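Side-chain contacts in adenosylmethionine-8-amino-7-oxononanoate aminotransferase (Methanocaldococcus jannaschii, PDB 6ZHK), which probably catalyses the pyridoxal-phosphate-dependent transfer of an amino group from S-adenosylmethionine to 8-amino-7-oxononanoate, a step in biotin synthesis: residues H23-M28 and E169-V174; G154-T159 and M163-S168; I428-R431 and V436-L439. All coordinates share one frame; numbering follows the deposited sequence. Where two conformers were deposited one is given.

Contact 1: residues H23-M28 and E169-V174; sequences HPYTQM and ELFHGV
Tyr25 and Phe171 are the nearest backbone neighbours of the irregular 23-28 loop and the 169-172 helix, yet their CA atoms stand 9.0 Å apart, so only long side chains can bridge them. Two aromatic rings do so as a T-shaped (edge-to-face) pair. The edge of Tyr25 is driven at the face of Phe171, with the planes at 76° and the ring centres 4.9 Å apart. Its CE1 lies over the middle of the Phe171 ring, 3.6 Å above the plane, and the partly positive C-H edge thus meets the electron-rich face. The hydroxyl lies nearest the CG-CD2 side of that ring, with Tyr25 OH 3.5 Å from Phe171 CD2. In Phe171 chi1 (-61°) carries the ring toward the loop, and chi2 near -21° turns its face to Tyr25. His172 follows on the helix; its ring has Phe171 CB over one face, and its NE2 comes 4.0 Å from Tyr25 OH. At that distance the two do not bond each other; both instead are hydrogen-bonded to Asp158 OD1, which holds them side by side. Phenylalanine suits its place as a plain apolar face, and its ring also meets Tyr334 of the second subunit.

Behind Tyr25 the loop is braced by its own polar groups. Thr26 OG1 donates to Pro24 O over 2.7 Å, approaching from above the carbonyl plane, and Gln27 sits at the N-cap of helix 28-33, where its OE1 accepts from Lys29 N. A loop tyrosine fixed in this way at the dimer interface fits the substrate pocket of the BioA enzymes, in which Tyr25 is predicted to recognise the oxononanoate substrate and to stack on the adenine of S-adenosylmethionine.

Contact 2: residues G154-T159 and M163-S168; sequences GYHGDT and MSVGGS
Met163 turns back on the loop before its own helix: its backbone N donates to Thr159 O (2.7 Å), the bond that closes the first turn of helix 160-165 behind the N-cap residue Thr159. Its unbranched, flexible side chain, bent at chi3, passes over the Asp158 and Thr159 carbonyls, with Met163 CG 3.4 Å from Asp158 O, which also bonds Lys131 of the second subunit. Two residues on, Val165 sets CG2 against the imidazole of His156, 4.1 Å from its CD2, the two side chains crossing at about a right angle. The loop 154-159 follows strand 147-151 of the seven-stranded, mostly parallel sheet of the large domain, as in fold-type I pyridoxal-phosphate enzymes. His156 ND1 is hydrogen-bonded to Asp268, a predicted cofactor ligand, and so probably helps to position it. Gly166, where the helix ends, lays its CA at the edge of the His156 ring. Gly167 N then donates to Gly154 O (2.7 Å, 165°). In the conformer given, one of two, Ser168 OG reaches the same oxygen from the opposite face of the carbonyl plane (2.9 Å) and lies at the edge of the Tyr155 ring, so this second grip is doubtful. The ring has Gly157 N over one face; at the backbone angles of Gly157 a beta carbon would jam against the carbonyl oxygen of His156. Tyr155 OH donates to Asp158 OD1 (2.8 Å). Putting an alanine in place of Tyr155 takes away one of three groups bonded to Asp158 OD1, and would probably leave the carboxylate less firmly fixed and a gap beside Gly157. Tyr155, a predicted substrate-binding residue, also packs on Tyr25.

Contact 3: residues I428-R431 and V436-L439; sequences IYMR and VIIL
Met430 reaches across to Ile437, Ile438 and Leu439 at a junction of two sheets in the C-terminal part of this class-III aminotransferase. Strand 428-429 borders a mixed four-stranded sheet and strand 436-439 an antiparallel three-stranded one, so the segments meet through side chains and not as a paired hairpin. The methionine leaves its backbone with CG anti to N (chi1 -177°) and then bends at both later torsions, which lays the CG-SD bond along the neighbouring strand and turns CE aside, next to Ile437. Met430 and Ile437 cross at about a right angle, with Ile437 CG2 3.9 Å from SD and as far from CE. The thioether is also the acceptor of a weak bond from Ile438 N (3.6 Å, 155°), a soft partner for an amide in apolar surroundings. Leu439 CD2 comes up to Met430 CG on the same side chain. Methionine suits this place because it is unbranched and pliable, and it continues the apolar packing onto Ala420 and Leu423 of helix 415-425. Arg431 points the other way: its nearly straight chain carries the guanidinium toward the predicted substrate site, where NH2 is hydrogen-bonded to Tyr25 O. Its carbonyl stays behind, Arg431 O lying 3.4 Å from Ile438 CB. The tightest approach is Met430 CG to Ile438 O, 3.1 Å, and that buried oxygen has no hydrogen-bond partner in the model.

How the contacts relate
Tyr25 joins all three contacts. Its hydroxyl ties contact 1 to contact 2 at Asp158 OD1 (2.8 Å from Tyr25 OH), an oxygen that His172 NE2 also reaches at 2.9 Å. Its carbonyl ties contact 1 to contact 3, with Tyr25 O 3.0 Å from Arg431 NH2. Contacts 2 and 3 do not touch, their nearest atoms being about 10 Å apart, so the 23-28 loop spans the gap between them. Tyr25, Tyr155 and Arg431, one from each contact, are predicted substrate-site residues; the side chain of Arg431 lies about 10 Å from that of Lys301, the predicted cofactor lysine, which carries no cofactor here. Each contact also touches the second subunit.

Contact 1: residues H23-M28 and E169-V174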
ATOM      1  N   HIS A  23     -16.936   2.673  -1.491  1.00 14.68           N
ATOM      2  CA  HIS A  23     -16.373   1.388  -1.910  1.00 13.92           C
ATOM      3  C   HIS A  23     -15.420   1.593  -3.079  1.00 14.94           C
ATOM      4  O   HIS A  23     -15.583   2.523  -3.865  1.00 15.60           O
ATOM      5  CB  HIS A  23     -17.490   0.428  -2.352  1.00 14.33           C
ATOM      6  CG  HIS A  23     -18.180  -0.212  -1.184  1.00 15.18           C
ATOM      7  ND1 HIS A  23     -18.005  -1.550  -0.906  1.00 16.21           N
ATOM      8  CD2 HIS A  23     -18.991   0.305  -0.225  1.00 13.01           C
ATOM      9  CE1 HIS A  23     -18.682  -1.875   0.202  1.00 17.48           C
ATOM     10  NE2 HIS A  23     -19.320  -0.724   0.633  1.00 17.16           N
ATOM     11  N   PRO A  24     -14.390   0.714  -3.206  1.00 14.35           N
ATOM     12  CA  PRO A  24     -13.454   0.773  -4.332  1.00 14.66           C
ATOM     13  C   PRO A  24     -14.185   0.333  -5.620  1.00 16.32           C
ATOM     14  O   PRO A  24     -15.037  -0.563  -5.568  1.00 14.04           O
ATOM     15  CB  PRO A  24     -12.414  -0.302  -3.938  1.00 14.71           C
ATOM     16  CG  PRO A  24     -13.157  -1.297  -2.986  1.00 13.72           C
ATOM     17  CD  PRO A  24     -14.067  -0.343  -2.217  1.00 14.28           C
ATOM     18  N   TYR A  25     -13.815   0.945  -6.755  1.00 13.48           N
ATOM     19  CA  TYR A  25     -14.260   0.575  -8.096  1.00 13.17           C
ATOM     20  C   TYR A  25     -15.784   0.397  -8.121  1.00 14.04           C
ATOM     21  O   TYR A  25     -16.255  -0.592  -8.632  1.00 15.15           O
ATOM     22  CB  TYR A  25     -13.590  -0.717  -8.607  1.00 14.89           C
ATOM     23  CG  TYR A  25     -12.285  -0.417  -9.312  1.00 16.30           C
ATOM     24  CD1 TYR A  25     -12.267  -0.078 -10.652  1.00 17.54           C
ATOM     25  CD2 TYR A  25     -11.086  -0.416  -8.615  1.00 17.95           C
ATOM     26  CE1 TYR A  25     -11.078   0.250 -11.308  1.00 17.81           C
ATOM     27  CE2 TYR A  25      -9.876  -0.118  -9.247  1.00 18.43           C
ATOM     28  CZ  TYR A  25      -9.884   0.189 -10.597  1.00 17.52           C
ATOM     29  OH  TYR A  25      -8.717   0.522 -11.236  1.00 18.08           O
ATOM     30  N   THR A  26     -16.554   1.339  -7.563  1.00 13.19           N
ATOM     31  CA  THR A  26     -17.974   1.080  -7.460  1.00 14.69           C
ATOM     32  C   THR A  26     -18.738   2.399  -7.618  1.00 15.77           C
ATOM     33  O   THR A  26     -18.451   3.386  -6.929  1.00 14.63           O
ATOM     34  CB  THR A  26     -18.296   0.536  -6.043  1.00 15.47           C
ATOM     35  OG1 THR A  26     -17.763  -0.776  -5.774  1.00 15.89           O
ATOM     36  CG2 THR A  26     -19.796   0.491  -5.761  1.00 13.92           C
ATOM     37  N   GLN A  27     -19.755   2.393  -8.491  1.00 15.86           N
ATOM     38  CA  GLN A  27     -20.612   3.558  -8.623  1.00 15.64           C
ATOM     39  C   GLN A  27     -21.582   3.513  -7.453  1.00 15.42           C
ATOM     40  O   GLN A  27     -22.529   2.720  -7.474  1.00 15.82           O
ATOM     41  CB  GLN A  27     -21.329   3.539  -9.991  1.00 16.85           C
ATOM     42  CG  GLN A  27     -22.428   4.566 -10.121  1.00 16.43           C
ATOM     43  CD  GLN A  27     -22.045   5.937  -9.620  1.00 17.48           C
ATOM     44  OE1 GLN A  27     -22.496   6.333  -8.557  1.00 15.07           O
ATOM     45  NE2 GLN A  27     -21.185   6.650 -10.351  1.00 19.29           N
ATOM     46  N   MET A  28     -21.393   4.407  -6.470  1.00 14.88           N
ATOM     47  CA  MET A  28     -22.054   4.277  -5.180  1.00 15.62           C
ATOM     48  C   MET A  28     -23.561   4.551  -5.331  1.00 16.78           C
ATOM     49  O   MET A  28     -24.351   4.066  -4.529  1.00 15.31           O
ATOM     50  CB  MET A  28     -21.439   5.259  -4.185  1.00 16.35           C
ATOM     51  CG  MET A  28     -20.032   4.775  -3.631  1.00 14.97           C
ATOM     52  SD  MET A  28     -20.072   3.033  -3.021  1.00 17.10           S
ATOM     53  CE  MET A  28     -21.105   3.329  -1.582  1.00 17.95           C
ATOM     54  N   GLU A 169      -6.956   3.207 -20.104  1.00 22.19           N
ATOM     55  CA  GLU A 169      -7.538   4.507 -20.381  1.00 23.02           C
ATOM     56  C   GLU A 169      -8.830   4.763 -19.595  1.00 19.99           C
ATOM     57  O   GLU A 169      -9.079   5.891 -19.176  1.00 22.39           O
ATOM     58  CB  GLU A 169      -7.819   4.678 -21.878  1.00 27.25           C
ATOM     59  CG  GLU A 169      -8.133   6.124 -22.220  1.00 35.83           C
ATOM     60  CD  GLU A 169      -6.876   6.977 -22.363  1.00 47.42           C
ATOM     61  OE1 GLU A 169      -5.874   6.512 -22.997  1.00 54.32           O
ATOM     62  OE2 GLU A 169      -6.893   8.102 -21.853  1.00 50.86           O
ATOM     63  N   LEU A 170      -9.723   3.767 -19.498  1.00 17.56           N
ATOM     64  CA  LEU A 170     -11.009   4.026 -18.856  1.00 20.15           C
ATOM     65  C   LEU A 170     -10.783   4.382 -17.389  1.00 19.83           C
ATOM     66  O   LEU A 170     -11.410   5.328 -16.895  1.00 19.52           O
ATOM     67  CB  LEU A 170     -11.912   2.776 -18.952  1.00 20.87           C
ATOM     68  CG  LEU A 170     -13.257   2.848 -18.219  1.00 24.47           C
ATOM     69  CD1 LEU A 170     -14.250   3.835 -18.837  1.00 26.02           C
ATOM     70  CD2 LEU A 170     -13.866   1.432 -18.083  1.00 24.92           C
ATOM     71  N   PHE A 171      -9.977   3.544 -16.701  1.00 17.12           N
ATOM     72  CA  PHE A 171      -9.791   3.744 -15.256  1.00 17.87           C
ATOM     73  C   PHE A 171      -8.978   5.005 -14.912  1.00 18.55           C
ATOM     74  O   PHE A 171      -9.230   5.664 -13.876  1.00 16.28           O
ATOM     75  CB  PHE A 171      -9.113   2.519 -14.615  1.00 15.74           C
ATOM     76  CG  PHE A 171      -9.866   1.215 -14.723  1.00 20.08           C
ATOM     77  CD1 PHE A 171     -11.246   1.202 -14.957  1.00 19.40           C
ATOM     78  CD2 PHE A 171      -9.181  -0.001 -14.648  1.00 21.59           C
ATOM     79  CE1 PHE A 171     -11.944   0.002 -15.039  1.00 22.33           C
ATOM     80  CE2 PHE A 171      -9.890  -1.190 -14.766  1.00 22.90           C
ATOM     81  CZ  PHE A 171     -11.256  -1.193 -14.950  1.00 25.08           C
ATOM     82  N   HIS A 172      -7.944   5.292 -15.725  1.00 16.48           N
ATOM     83  CA  HIS A 172      -6.936   6.264 -15.301  1.00 16.99           C
ATOM     84  C   HIS A 172      -6.766   7.467 -16.254  1.00 16.09           C
ATOM     85  O   HIS A 172      -6.046   8.400 -15.928  1.00 14.92           O
ATOM     86  CB  HIS A 172      -5.593   5.523 -15.233  1.00 17.67           C
ATOM     87  CG  HIS A 172      -5.620   4.327 -14.333  1.00 17.96           C
ATOM     88  ND1 HIS A 172      -4.811   3.207 -14.566  1.00 16.91           N
ATOM     89  CD2 HIS A 172      -6.195   4.146 -13.146  1.00 16.71           C
ATOM     90  CE1 HIS A 172      -4.986   2.365 -13.561  1.00 17.94           C
ATOM     91  NE2 HIS A 172      -5.810   2.923 -12.671  1.00 17.96           N
ATOM     92  N   GLY A 173      -7.449   7.466 -17.406  1.00 17.68           N
ATOM     93  CA  GLY A 173      -7.330   8.461 -18.460  1.00 15.91           C
ATOM     94  C   GLY A 173      -7.575   9.899 -17.966  1.00 17.06           C
ATOM     95  O   GLY A 173      -6.891  10.841 -18.403  1.00 18.06           O
ATOM     96  N   VAL A 174      -8.546  10.082 -17.095  1.00 14.19           N
ATOM     97  CA  VAL A 174      -8.767  11.415 -16.537  1.00 15.33           C
ATOM     98  C   VAL A 174      -7.545  11.997 -15.790  1.00 16.08           C
ATOM     99  O   VAL A 174      -7.400  13.226 -15.653  1.00 17.45           O
ATOM    100  CB  VAL A 174     -10.035  11.399 -15.681  1.00 17.43           C
ATOM    101  CG1 VAL A 174      -9.883  10.610 -14.375  1.00 17.00           C
ATOM    102  CG2 VAL A 174     -10.515  12.835 -15.416  1.00 18.33           C
TER

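Contact 2: residues G154-T159 and M163-S168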
ATOM      1  N   GLY A 154      -2.667  -2.415 -20.573  1.00 16.99           N
ATOM      2  CA  GLY A 154      -2.028  -3.074 -19.438  1.00 16.36           C
ATOM      3  C   GLY A 154      -2.448  -2.406 -18.117  1.00 15.59           C
ATOM      4  O   GLY A 154      -2.889  -1.260 -18.117  1.00 16.06           O
ATOM      5  N   TYR A 155      -2.267  -3.101 -16.992  1.00 15.43           N
ATOM      6  CA  TYR A 155      -2.757  -2.576 -15.727  1.00 15.90           C
ATOM      7  C   TYR A 155      -1.757  -3.011 -14.652  1.00 17.11           C
ATOM      8  O   TYR A 155      -1.383  -4.174 -14.617  1.00 16.48           O
ATOM      9  CB  TYR A 155      -4.145  -3.166 -15.412  1.00 14.30           C
ATOM     10  CG  TYR A 155      -4.636  -2.713 -14.054  1.00 13.66           C
ATOM     11  CD1 TYR A 155      -5.252  -1.482 -13.897  1.00 15.39           C
ATOM     12  CD2 TYR A 155      -4.484  -3.531 -12.934  1.00 13.58           C
ATOM     13  CE1 TYR A 155      -5.632  -1.009 -12.648  1.00 15.68           C
ATOM     14  CE2 TYR A 155      -4.922  -3.108 -11.684  1.00 13.20           C
ATOM     15  CZ  TYR A 155      -5.481  -1.845 -11.558  1.00 15.25           C
ATOM     16  OH  TYR A 155      -5.893  -1.447 -10.320  1.00 15.44           O
ATOM     17  N   HIS A 156      -1.362  -2.052 -13.779  1.00 15.94           N
ATOM     18  CA  HIS A 156      -0.341  -2.253 -12.762  1.00 13.65           C
ATOM     19  C   HIS A 156      -0.780  -1.678 -11.420  1.00 15.95           C
ATOM     20  O   HIS A 156      -0.020  -1.777 -10.453  1.00 17.79           O
ATOM     21  CB  HIS A 156       0.988  -1.650 -13.260  1.00 12.38           C
ATOM     22  CG  HIS A 156       1.500  -2.461 -14.422  1.00 12.86           C
ATOM     23  ND1 HIS A 156       1.862  -3.775 -14.299  1.00 13.86           N
ATOM     24  CD2 HIS A 156       1.641  -2.164 -15.711  1.00 14.89           C
ATOM     25  CE1 HIS A 156       2.179  -4.280 -15.479  1.00 13.54           C
ATOM     26  NE2 HIS A 156       2.123  -3.297 -16.345  1.00 16.42           N
ATOM     27  N   GLY A 157      -2.018  -1.171 -11.345  1.00 12.97           N
ATOM     28  CA  GLY A 157      -2.502  -0.606 -10.100  1.00 13.13           C
ATOM     29  C   GLY A 157      -2.952   0.833 -10.284  1.00 12.07           C
ATOM     30  O   GLY A 157      -2.851   1.394 -11.387  1.00 12.37           O
ATOM     31  N   ASP A 158      -3.295   1.472  -9.153  1.00 12.60           N
ATOM     32  CA  ASP A 158      -4.027   2.731  -9.259  1.00 14.66           C
ATOM     33  C   ASP A 158      -3.304   3.931  -8.627  1.00 16.66           C
ATOM     34  O   ASP A 158      -3.849   5.043  -8.677  1.00 13.87           O
ATOM     35  CB  ASP A 158      -5.380   2.648  -8.536  1.00 17.50           C
ATOM     36  CG  ASP A 158      -6.264   1.536  -9.068  1.00 19.69           C
ATOM     37  OD1 ASP A 158      -6.205   1.290 -10.288  1.00 22.28           O
ATOM     38  OD2 ASP A 158      -6.868   0.871  -8.231  1.00 17.49           O
ATOM     39  N   THR A 159      -2.113   3.744  -7.994  1.00 14.16           N
ATOM     40  CA  THR A 159      -1.368   4.916  -7.573  1.00 15.59           C
ATOM     41  C   THR A 159      -0.728   5.593  -8.802  1.00 15.75           C
ATOM     42  O   THR A 159      -0.747   5.053  -9.904  1.00 15.58           O
ATOM     43  CB  THR A 159      -0.384   4.534  -6.463  1.00 15.89           C
ATOM     44  OG1 THR A 159       0.323   3.395  -6.968  1.00 15.82           O
ATOM     45  CG2 THR A 159      -1.110   4.113  -5.210  1.00 15.86           C
ATOM     46  N   MET A 163      -0.330   3.966 -12.369  1.00 12.91           N
ATOM     47  CA  MET A 163      -1.233   4.393 -13.453  1.00 13.66           C
ATOM     48  C   MET A 163      -0.396   4.844 -14.672  1.00 14.40           C
ATOM     49  O   MET A 163      -0.853   4.669 -15.791  1.00 16.34           O
ATOM     50  CB  MET A 163      -2.111   5.605 -13.044  1.00 14.16           C
ATOM     51  CG  MET A 163      -3.188   5.247 -12.050  1.00 15.87           C
ATOM     52  SD  MET A 163      -4.365   6.629 -11.903  1.00 15.42           S
ATOM     53  CE  MET A 163      -3.420   7.784 -10.898  1.00 13.75           C
ATOM     54  N   SER A 164       0.732   5.535 -14.454  1.00 14.16           N
ATOM     55  CA  SER A 164       1.544   6.119 -15.548  1.00 13.47           C
ATOM     56  C   SER A 164       2.002   4.999 -16.476  1.00 13.17           C
ATOM     57  O   SER A 164       1.898   5.138 -17.693  1.00 13.69           O
ATOM     58  CB  SER A 164       2.792   6.879 -15.064  1.00 12.00           C
ATOM     59  OG  SER A 164       2.353   7.967 -14.264  1.00 14.21           O
ATOM     60  N   VAL A 165       2.422   3.891 -15.876  1.00 12.54           N
ATOM     61  CA  VAL A 165       3.034   2.856 -16.712  1.00 14.59           C
ATOM     62  C   VAL A 165       1.982   1.913 -17.250  1.00 16.00           C
ATOM     63  O   VAL A 165       2.251   1.142 -18.208  1.00 20.05           O
ATOM     64  CB  VAL A 165       4.170   2.091 -16.030  1.00 12.39           C
ATOM     65  CG1 VAL A 165       5.379   2.966 -15.715  1.00 13.53           C
ATOM     66  CG2 VAL A 165       3.701   1.283 -14.818  1.00 12.52           C
ATOM     67  N   GLY A 166       0.794   1.965 -16.620  1.00 15.92           N
ATOM     68  CA  GLY A 166      -0.327   1.155 -17.094  1.00 17.71           C
ATOM     69  C   GLY A 166      -0.862   1.775 -18.376  1.00 19.23           C
ATOM     70  O   GLY A 166      -0.483   2.909 -18.735  1.00 22.81           O
ATOM     71  N   GLY A 167      -1.771   1.057 -19.014  1.00 18.02           N
ATOM     72  CA  GLY A 167      -2.397   1.561 -20.212  1.00 18.57           C
ATOM     73  C   GLY A 167      -3.920   1.533 -20.088  1.00 22.08           C
ATOM     74  O   GLY A 167      -4.598   1.317 -21.098  1.00 23.30           O
ATOM     75  N   SER A 168      -4.449   1.794 -18.861  1.00 17.59           N
ATOM     76  CA  SER A 168      -5.881   1.576 -18.647  1.00 19.11           C
ATOM     77  C   SER A 168      -6.635   2.897 -18.829  1.00 23.43           C
ATOM     78  O   SER A 168      -6.885   3.627 -17.851  1.00 19.29           O
ATOM     79  CB  SER A 168      -6.152   0.949 -17.278  0.50 18.44           C
ATOM     80  OG  SER A 168      -5.488  -0.296 -17.154  0.50 15.79           O
TER

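Contact 3: residues I428-R431 and V436-L439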
ATOM      1  N   ILE A 428     -23.021 -18.705  -6.868  1.00 15.55           N
ATOM      2  CA  ILE A 428     -21.685 -18.415  -7.363  1.00 14.86           C
ATOM      3  C   ILE A 428     -21.463 -16.904  -7.392  1.00 14.63           C
ATOM      4  O   ILE A 428     -22.282 -16.126  -7.925  1.00 18.15           O
ATOM      5  CB  ILE A 428     -21.476 -18.983  -8.787  1.00 15.55           C
ATOM      6  CG1 ILE A 428     -21.574 -20.510  -8.801  1.00 14.38           C
ATOM      7  CG2 ILE A 428     -20.135 -18.420  -9.372  1.00 13.80           C
ATOM      8  CD1 ILE A 428     -21.731 -21.113 -10.210  1.00 17.08           C
ATOM      9  N   TYR A 429     -20.283 -16.469  -6.907  1.00 14.61           N
ATOM     10  CA  TYR A 429     -19.911 -15.072  -6.902  1.00 15.28           C
ATOM     11  C   TYR A 429     -18.900 -14.903  -8.032  1.00 15.85           C
ATOM     12  O   TYR A 429     -17.834 -15.544  -8.022  1.00 15.40           O
ATOM     13  CB  TYR A 429     -19.203 -14.672  -5.591  1.00 15.56           C
ATOM     14  CG  TYR A 429     -18.635 -13.268  -5.678  1.00 15.49           C
ATOM     15  CD1 TYR A 429     -19.429 -12.185  -6.037  1.00 18.11           C
ATOM     16  CD2 TYR A 429     -17.304 -13.040  -5.375  1.00 16.19           C
ATOM     17  CE1 TYR A 429     -18.906 -10.886  -6.142  1.00 18.82           C
ATOM     18  CE2 TYR A 429     -16.769 -11.758  -5.440  1.00 17.30           C
ATOM     19  CZ  TYR A 429     -17.570 -10.689  -5.827  1.00 18.90           C
ATOM     20  OH  TYR A 429     -16.927  -9.486  -5.971  1.00 20.39           O
ATOM     21  N   MET A 430     -19.241 -14.042  -8.995  1.00 14.81           N
ATOM     22  CA  MET A 430     -18.348 -13.704 -10.066  1.00 16.66           C
ATOM     23  C   MET A 430     -18.391 -12.191 -10.256  1.00 18.93           C
ATOM     24  O   MET A 430     -19.493 -11.630 -10.287  1.00 18.57           O
ATOM     25  CB  MET A 430     -18.823 -14.435 -11.334  1.00 18.92           C
ATOM     26  CG  MET A 430     -17.918 -14.221 -12.568  1.00 18.10           C
ATOM     27  SD  MET A 430     -18.131 -12.660 -13.473  1.00 19.10           S
ATOM     28  CE  MET A 430     -19.833 -12.673 -14.064  1.00 18.68           C
ATOM     29  N   ARG A 431     -17.204 -11.537 -10.314  1.00 14.46           N
ATOM     30  CA  ARG A 431     -17.125 -10.119 -10.668  1.00 19.26           C
ATOM     31  C   ARG A 431     -16.611  -9.977 -12.098  1.00 19.22           C
ATOM     32  O   ARG A 431     -15.496 -10.399 -12.387  1.00 21.54           O
ATOM     33  CB  ARG A 431     -16.197  -9.305  -9.744  1.00 20.62           C
ATOM     34  CG  ARG A 431     -16.220  -7.815 -10.066  1.00 21.35           C
ATOM     35  CD  ARG A 431     -15.354  -7.038  -9.085  1.00 18.69           C
ATOM     36  NE  ARG A 431     -15.201  -5.632  -9.435  1.00 20.60           N
ATOM     37  CZ  ARG A 431     -16.023  -4.657  -9.031  1.00 22.01           C
ATOM     38  NH1 ARG A 431     -17.119  -4.916  -8.297  1.00 19.08           N
ATOM     39  NH2 ARG A 431     -15.740  -3.427  -9.399  1.00 16.81           N
ATOM     40  N   VAL A 436     -16.660  -8.748 -20.087  1.00 20.47           N
ATOM     41  CA  VAL A 436     -15.914  -9.977 -19.898  1.00 19.32           C
ATOM     42  C   VAL A 436     -16.302 -10.600 -18.557  1.00 18.33           C
ATOM     43  O   VAL A 436     -16.088 -10.003 -17.477  1.00 18.49           O
ATOM     44  CB  VAL A 436     -14.385  -9.745 -19.966  1.00 20.98           C
ATOM     45  CG1 VAL A 436     -13.655 -11.083 -19.941  1.00 18.91           C
ATOM     46  CG2 VAL A 436     -13.965  -8.930 -21.189  1.00 19.45           C
ATOM     47  N   ILE A 437     -16.825 -11.821 -18.628  1.00 17.40           N
ATOM     48  CA  ILE A 437     -17.010 -12.652 -17.447  1.00 16.25           C
ATOM     49  C   ILE A 437     -15.609 -13.077 -17.022  1.00 16.77           C
ATOM     50  O   ILE A 437     -14.878 -13.648 -17.830  1.00 16.38           O
ATOM     51  CB  ILE A 437     -17.902 -13.883 -17.759  1.00 17.15           C
ATOM     52  CG1 ILE A 437     -19.343 -13.479 -18.097  1.00 20.45           C
ATOM     53  CG2 ILE A 437     -17.927 -14.911 -16.625  1.00 16.93           C
ATOM     54  CD1 ILE A 437     -20.068 -14.512 -18.992  1.00 21.11           C
ATOM     55  N   ILE A 438     -15.284 -12.924 -15.732  1.00 15.12           N
ATOM     56  CA  ILE A 438     -13.956 -13.293 -15.258  1.00 16.15           C
ATOM     57  C   ILE A 438     -14.112 -14.532 -14.367  1.00 16.48           C
ATOM     58  O   ILE A 438     -14.937 -14.546 -13.459  1.00 16.77           O
ATOM     59  CB  ILE A 438     -13.333 -12.132 -14.430  1.00 16.11           C
ATOM     60  CG1 ILE A 438     -13.227 -10.785 -15.175  1.00 17.79           C
ATOM     61  CG2 ILE A 438     -11.991 -12.599 -13.819  1.00 15.15           C
ATOM     62  CD1 ILE A 438     -12.271 -10.748 -16.360  1.00 18.03           C
ATOM     63  N   LEU A 439     -13.308 -15.562 -14.614  1.00 16.93           N
ATOM     64  CA  LEU A 439     -13.193 -16.719 -13.731  1.00 17.76           C
ATOM     65  C   LEU A 439     -11.741 -16.833 -13.286  1.00 18.16           C
ATOM     66  O   LEU A 439     -10.860 -17.097 -14.109  1.00 16.64           O
ATOM     67  CB  LEU A 439     -13.545 -17.977 -14.547  1.00 18.70           C
ATOM     68  CG  LEU A 439     -14.978 -18.037 -15.089  1.00 21.54           C
ATOM     69  CD1 LEU A 439     -15.218 -19.383 -15.787  1.00 22.94           C
ATOM     70  CD2 LEU A 439     -16.027 -17.789 -13.986  1.00 18.61           C
TER